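Local coordinates for protein succinate-semialdehyde dehydrogenase (Streptococcus pyogenes MGAS1882, PDB 4OGD) that probably oxidises succinic semialdehyde to succinate, with NADP+ bound as cofactor in a Rossmann-type domain, at residues Q120-N132 with V194-G207. Sequence-based numbering, arbitrary orientation.
Sequences QSTGVILAVEPWN and VIADKRVVGVCLTG
Val124 to Val128 and Val200 to Thr206 run side by side as neighbouring parallel strands, their axes 4.8 Å apart and 13° from exact alignment, at the middle of the Rossmann-type sheet of this aldehyde dehydrogenase. Six backbone hydrogen bonds form the parallel ladder. Val124, Leu126 and Val128 each use both N and O toward segment 194-207, whereas Ile125 bonds Pro151 and Val153, and Ala127 bonds Val153 and Lys155, on the other side. The first rung is long, Val124 N to Arg199 O at 3.3 Å, but the next is short and nearly straight, Val201 N to Val124 O at 2.8 Å and 168°. Leu126 N gives to Gly202 O, and Leu126 O takes the N-H of Cys204 and a CA-H contact from Val203, CA to O 3.2 Å. Val128 N then bonds Cys204 O, and Thr206 N bonds Val128 O.

On one face, Leu126 CD2 touches both Ile195 CG1 (3.8 Å), on the preceding helix 188-196, and Val203 CG1. On the other, Ala127 CB rests against Cys204 SG at 3.7 Å.

Polar ends are bridged by water. One water donates to both Thr122 OG1 and Val201 O, and Thr122 OG1 also bonds Phe446 O. Near the C-terminal ends, Glu129 turns back about its CB-CG bond (chi2 -58°), bringing its carboxylate beside Thr206; a second water lies 2.7 Å from Glu129 OE2 and 2.9 Å from Thr206 OG1.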
loop_
_atom_site.group_PDB
_atom_site.type_symbol
_atom_site.label_atom_id
_atom_site.label_comp_id
_atom_site.label_asym_id
_atom_site.label_seq_id
_atom_site.Cartn_x
_atom_site.Cartn_y
_atom_site.Cartn_z
ATOM N N GLN A 120 12.928 5.376 -7.031
ATOM C CA GLN A 120 14.164 4.775 -6.559
ATOM C C GLN A 120 13.924 3.459 -5.845
ATOM O O GLN A 120 12.831 3.211 -5.320
ATOM C CB GLN A 120 14.888 5.756 -5.626
ATOM C CG GLN A 120 15.285 7.054 -6.324
ATOM C CD GLN A 120 16.081 7.966 -5.431
ATOM O OE1 GLN A 120 15.648 8.300 -4.334
ATOM N NE2 GLN A 120 17.269 8.357 -5.886
ATOM N N SER A 121 14.943 2.605 -5.831
ATOM C CA SER A 121 14.871 1.378 -5.047
ATOM C C SER A 121 14.803 1.706 -3.564
ATOM O O SER A 121 15.181 2.804 -3.137
ATOM C CB SER A 121 16.088 0.495 -5.315
ATOM O OG SER A 121 17.274 1.170 -4.918
ATOM N N THR A 122 14.324 0.745 -2.784
ATOM C CA THR A 122 14.197 0.920 -1.346
ATOM C C THR A 122 14.972 -0.096 -0.519
ATOM O O THR A 122 15.429 0.230 0.575
ATOM C CB THR A 122 12.721 0.920 -0.915
ATOM O OG1 THR A 122 12.055 -0.227 -1.460
ATOM C CG2 THR A 122 12.035 2.173 -1.428
ATOM N N GLY A 123 15.135 -1.313 -1.026
ATOM C CA GLY A 123 15.820 -2.336 -0.254
ATOM C C GLY A 123 15.447 -3.761 -0.606
ATOM O O GLY A 123 15.096 -4.048 -1.747
ATOM N N VAL A 124 15.528 -4.656 0.376
ATOM C CA VAL A 124 15.243 -6.075 0.151
ATOM C C VAL A 124 13.744 -6.326 0.290
ATOM O O VAL A 124 13.112 -5.880 1.253
ATOM C CB VAL A 124 16.017 -6.973 1.135
ATOM C CG1 VAL A 124 15.770 -8.455 0.830
ATOM C CG2 VAL A 124 17.506 -6.648 1.075
ATOM N N ILE A 125 13.177 -7.025 -0.686
ATOM C CA ILE A 125 11.750 -7.335 -0.677
ATOM C C ILE A 125 11.547 -8.820 -0.402
ATOM O O ILE A 125 12.170 -9.662 -1.052
ATOM C CB ILE A 125 11.105 -6.983 -2.030
ATOM C CG1 ILE A 125 11.288 -5.496 -2.339
ATOM C CG2 ILE A 125 9.632 -7.370 -2.045
ATOM C CD1 ILE A 125 10.684 -4.583 -1.294
ATOM N N LEU A 126 10.696 -9.141 0.572
ATOM C CA LEU A 126 10.256 -10.517 0.780
ATOM C C LEU A 126 9.035 -10.817 -0.073
ATOM O O LEU A 126 8.000 -10.152 0.050
ATOM C CB LEU A 126 9.915 -10.772 2.252
ATOM C CG LEU A 126 9.199 -12.097 2.521
ATOM C CD1 LEU A 126 10.071 -13.306 2.186
ATOM C CD2 LEU A 126 8.718 -12.179 3.968
ATOM N N ALA A 127 9.159 -11.823 -0.931
ATOM C CA ALA A 127 8.032 -12.310 -1.711
ATOM C C ALA A 127 7.571 -13.632 -1.124
ATOM O O ALA A 127 8.378 -14.539 -0.902
ATOM C CB ALA A 127 8.428 -12.477 -3.181
ATOM N N VAL A 128 6.276 -13.728 -0.838
ATOM C CA VAL A 128 5.690 -14.973 -0.356
ATOM C C VAL A 128 4.730 -15.430 -1.445
ATOM O O VAL A 128 3.756 -14.745 -1.732
ATOM C CB VAL A 128 4.939 -14.773 0.974
ATOM C CG1 VAL A 128 4.381 -16.102 1.469
ATOM C CG2 VAL A 128 5.863 -14.160 2.017
ATOM N N GLU A 129 5.036 -16.565 -2.078
ATOM C CA GLU A 129 4.332 -17.000 -3.283
ATOM C C GLU A 129 3.752 -18.406 -3.138
ATOM O O GLU A 129 4.239 -19.205 -2.330
ATOM C CB GLU A 129 5.266 -16.896 -4.505
ATOM C CG GLU A 129 5.872 -15.495 -4.702
ATOM C CD GLU A 129 4.830 -14.392 -4.858
ATOM O OE1 GLU A 129 3.691 -14.691 -5.276
ATOM O OE2 GLU A 129 5.154 -13.208 -4.564
ATOM N N PRO A 130 2.689 -18.706 -3.901
ATOM C CA PRO A 130 1.919 -19.934 -3.701
ATOM C C PRO A 130 2.135 -20.979 -4.792
ATOM O O PRO A 130 2.741 -20.700 -5.832
ATOM C CB PRO A 130 0.485 -19.413 -3.761
ATOM C CG PRO A 130 0.554 -18.380 -4.848
ATOM C CD PRO A 130 1.949 -17.753 -4.751
ATOM N N TRP A 131 1.616 -22.180 -4.559
ATOM C CA TRP A 131 1.854 -23.315 -5.455
ATOM C C TRP A 131 1.056 -23.334 -6.756
ATOM O O TRP A 131 1.392 -24.092 -7.674
ATOM C CB TRP A 131 1.613 -24.635 -4.707
ATOM C CG TRP A 131 0.281 -24.670 -4.020
ATOM C CD1 TRP A 131 0.036 -24.419 -2.703
ATOM C CD2 TRP A 131 -0.992 -24.949 -4.621
ATOM N NE1 TRP A 131 -1.311 -24.527 -2.442
ATOM C CE2 TRP A 131 -1.963 -24.855 -3.603
ATOM C CE3 TRP A 131 -1.406 -25.277 -5.919
ATOM C CZ2 TRP A 131 -3.320 -25.071 -3.846
ATOM C CZ3 TRP A 131 -2.750 -25.482 -6.159
ATOM C CH2 TRP A 131 -3.694 -25.378 -5.129
ATOM N N ASN A 132 -0.008 -22.543 -6.870
ATOM C CA ASN A 132 -0.875 -22.745 -8.034
ATOM C C ASN A 132 -0.298 -22.276 -9.374
ATOM O O ASN A 132 -0.597 -22.859 -10.418
ATOM C CB ASN A 132 -2.320 -22.266 -7.793
ATOM C CG ASN A 132 -2.425 -20.774 -7.608
ATOM O OD1 ASN A 132 -1.455 -20.104 -7.249
ATOM N ND2 ASN A 132 -3.620 -20.237 -7.863
ATOM N N VAL A 194 12.341 -12.414 9.212
ATOM C CA VAL A 194 12.639 -11.716 7.963
ATOM C C VAL A 194 11.837 -10.411 7.890
ATOM O O VAL A 194 12.375 -9.355 7.568
ATOM C CB VAL A 194 12.386 -12.614 6.723
ATOM C CG1 VAL A 194 12.514 -11.812 5.429
ATOM C CG2 VAL A 194 13.375 -13.786 6.710
ATOM N N ILE A 195 10.558 -10.485 8.240
ATOM C CA ILE A 195 9.688 -9.312 8.174
ATOM C C ILE A 195 10.125 -8.232 9.165
ATOM O O ILE A 195 10.021 -7.035 8.885
ATOM C CB ILE A 195 8.219 -9.712 8.396
ATOM C CG1 ILE A 195 7.778 -10.665 7.283
ATOM C CG2 ILE A 195 7.310 -8.474 8.401
ATOM C CD1 ILE A 195 6.343 -11.205 7.418
ATOM N N ALA A 196 10.651 -8.656 10.310
ATOM C CA ALA A 196 11.092 -7.718 11.336
ATOM C C ALA A 196 12.501 -7.179 11.091
ATOM O O ALA A 196 12.971 -6.311 11.819
ATOM C CB ALA A 196 11.015 -8.373 12.708
ATOM N N ASP A 197 13.181 -7.700 10.078
ATOM C CA ASP A 197 14.567 -7.315 9.840
ATOM C C ASP A 197 14.599 -5.973 9.126
ATOM O O ASP A 197 13.885 -5.781 8.144
ATOM C CB ASP A 197 15.271 -8.377 8.989
ATOM C CG ASP A 197 16.769 -8.163 8.918
ATOM O OD1 ASP A 197 17.219 -7.301 8.132
ATOM O OD2 ASP A 197 17.500 -8.847 9.661
ATOM N N LYS A 198 15.424 -5.044 9.603
ATOM C CA LYS A 198 15.425 -3.698 9.035
ATOM C C LYS A 198 15.960 -3.620 7.606
ATOM O O LYS A 198 15.770 -2.613 6.930
ATOM C CB LYS A 198 16.160 -2.710 9.947
ATOM C CG LYS A 198 17.640 -2.956 10.076
ATOM C CD LYS A 198 18.218 -1.984 11.084
ATOM C CE LYS A 198 19.730 -1.986 11.069
ATOM N NZ LYS A 198 20.239 -0.904 11.958
ATOM N N ARG A 199 16.622 -4.677 7.142
ATOM C CA ARG A 199 17.107 -4.706 5.766
ATOM C C ARG A 199 15.963 -4.998 4.803
ATOM O O ARG A 199 16.050 -4.697 3.613
ATOM C CB ARG A 199 18.223 -5.741 5.608
ATOM C CG ARG A 199 19.506 -5.342 6.326
ATOM C CD ARG A 199 20.471 -6.520 6.490
ATOM N NE ARG A 199 19.949 -7.526 7.412
ATOM C CZ ARG A 199 20.677 -8.496 7.961
ATOM N NH1 ARG A 199 21.975 -8.593 7.693
ATOM N NH2 ARG A 199 20.108 -9.370 8.788
ATOM N N VAL A 200 14.889 -5.573 5.334
ATOM C CA VAL A 200 13.703 -5.891 4.544
ATOM C C VAL A 200 12.706 -4.731 4.597
ATOM O O VAL A 200 12.347 -4.250 5.679
ATOM C CB VAL A 200 13.080 -7.219 5.011
ATOM C CG1 VAL A 200 11.772 -7.487 4.301
ATOM C CG2 VAL A 200 14.085 -8.356 4.770
ATOM N N VAL A 201 12.283 -4.261 3.425
ATOM C CA VAL A 201 11.548 -3.000 3.343
ATOM C C VAL A 201 10.156 -3.123 2.739
ATOM O O VAL A 201 9.479 -2.119 2.502
ATOM C CB VAL A 201 12.342 -1.949 2.535
ATOM C CG1 VAL A 201 13.728 -1.753 3.149
ATOM C CG2 VAL A 201 12.453 -2.363 1.068
ATOM N N GLY A 202 9.724 -4.349 2.486
ATOM C CA GLY A 202 8.430 -4.560 1.872
ATOM C C GLY A 202 8.150 -6.037 1.765
ATOM O O GLY A 202 9.073 -6.852 1.680
ATOM N N VAL A 203 6.871 -6.384 1.779
ATOM C CA VAL A 203 6.464 -7.772 1.610
ATOM C C VAL A 203 5.353 -7.846 0.569
ATOM O O VAL A 203 4.330 -7.178 0.694
ATOM C CB VAL A 203 5.956 -8.394 2.930
ATOM C CG1 VAL A 203 5.656 -9.862 2.722
ATOM C CG2 VAL A 203 6.983 -8.209 4.057
ATOM N N CYS A 204 5.554 -8.652 -0.469
ATOM C CA CYS A 204 4.480 -8.903 -1.425
ATOM C C CYS A 204 4.057 -10.352 -1.292
ATOM O O CYS A 204 4.889 -11.260 -1.316
ATOM C CB CYS A 204 4.904 -8.577 -2.867
ATOM S SG CYS A 204 6.469 -9.339 -3.394
ATOM N N LEU A 205 2.759 -10.575 -1.136
ATOM C CA LEU A 205 2.260 -11.929 -0.987
ATOM C C LEU A 205 1.170 -12.230 -1.988
ATOM O O LEU A 205 0.290 -11.408 -2.239
ATOM C CB LEU A 205 1.721 -12.155 0.433
ATOM C CG LEU A 205 1.155 -13.546 0.752
ATOM C CD1 LEU A 205 1.451 -13.907 2.198
ATOM C CD2 LEU A 205 -0.357 -13.648 0.493
ATOM N N THR A 206 1.241 -13.434 -2.539
ATOM C CA THR A 206 0.150 -14.010 -3.303
ATOM C C THR A 206 -0.186 -15.328 -2.634
ATOM O O THR A 206 0.702 -16.131 -2.349
ATOM C CB THR A 206 0.569 -14.252 -4.755
ATOM O OG1 THR A 206 0.939 -12.999 -5.346
ATOM C CG2 THR A 206 -0.594 -14.836 -5.540
ATOM N N GLY A 207 -1.461 -15.548 -2.347
ATOM C CA GLY A 207 -1.847 -16.786 -1.688
ATOM C C GLY A 207 -3.222 -16.690 -1.074
ATOM O O GLY A 207 -4.104 -16.025 -1.617
HETATM O O HOH W 1 9.526 -0.239 0.238
HETATM O O HOH W 2 3.209 -11.367 -4.706
#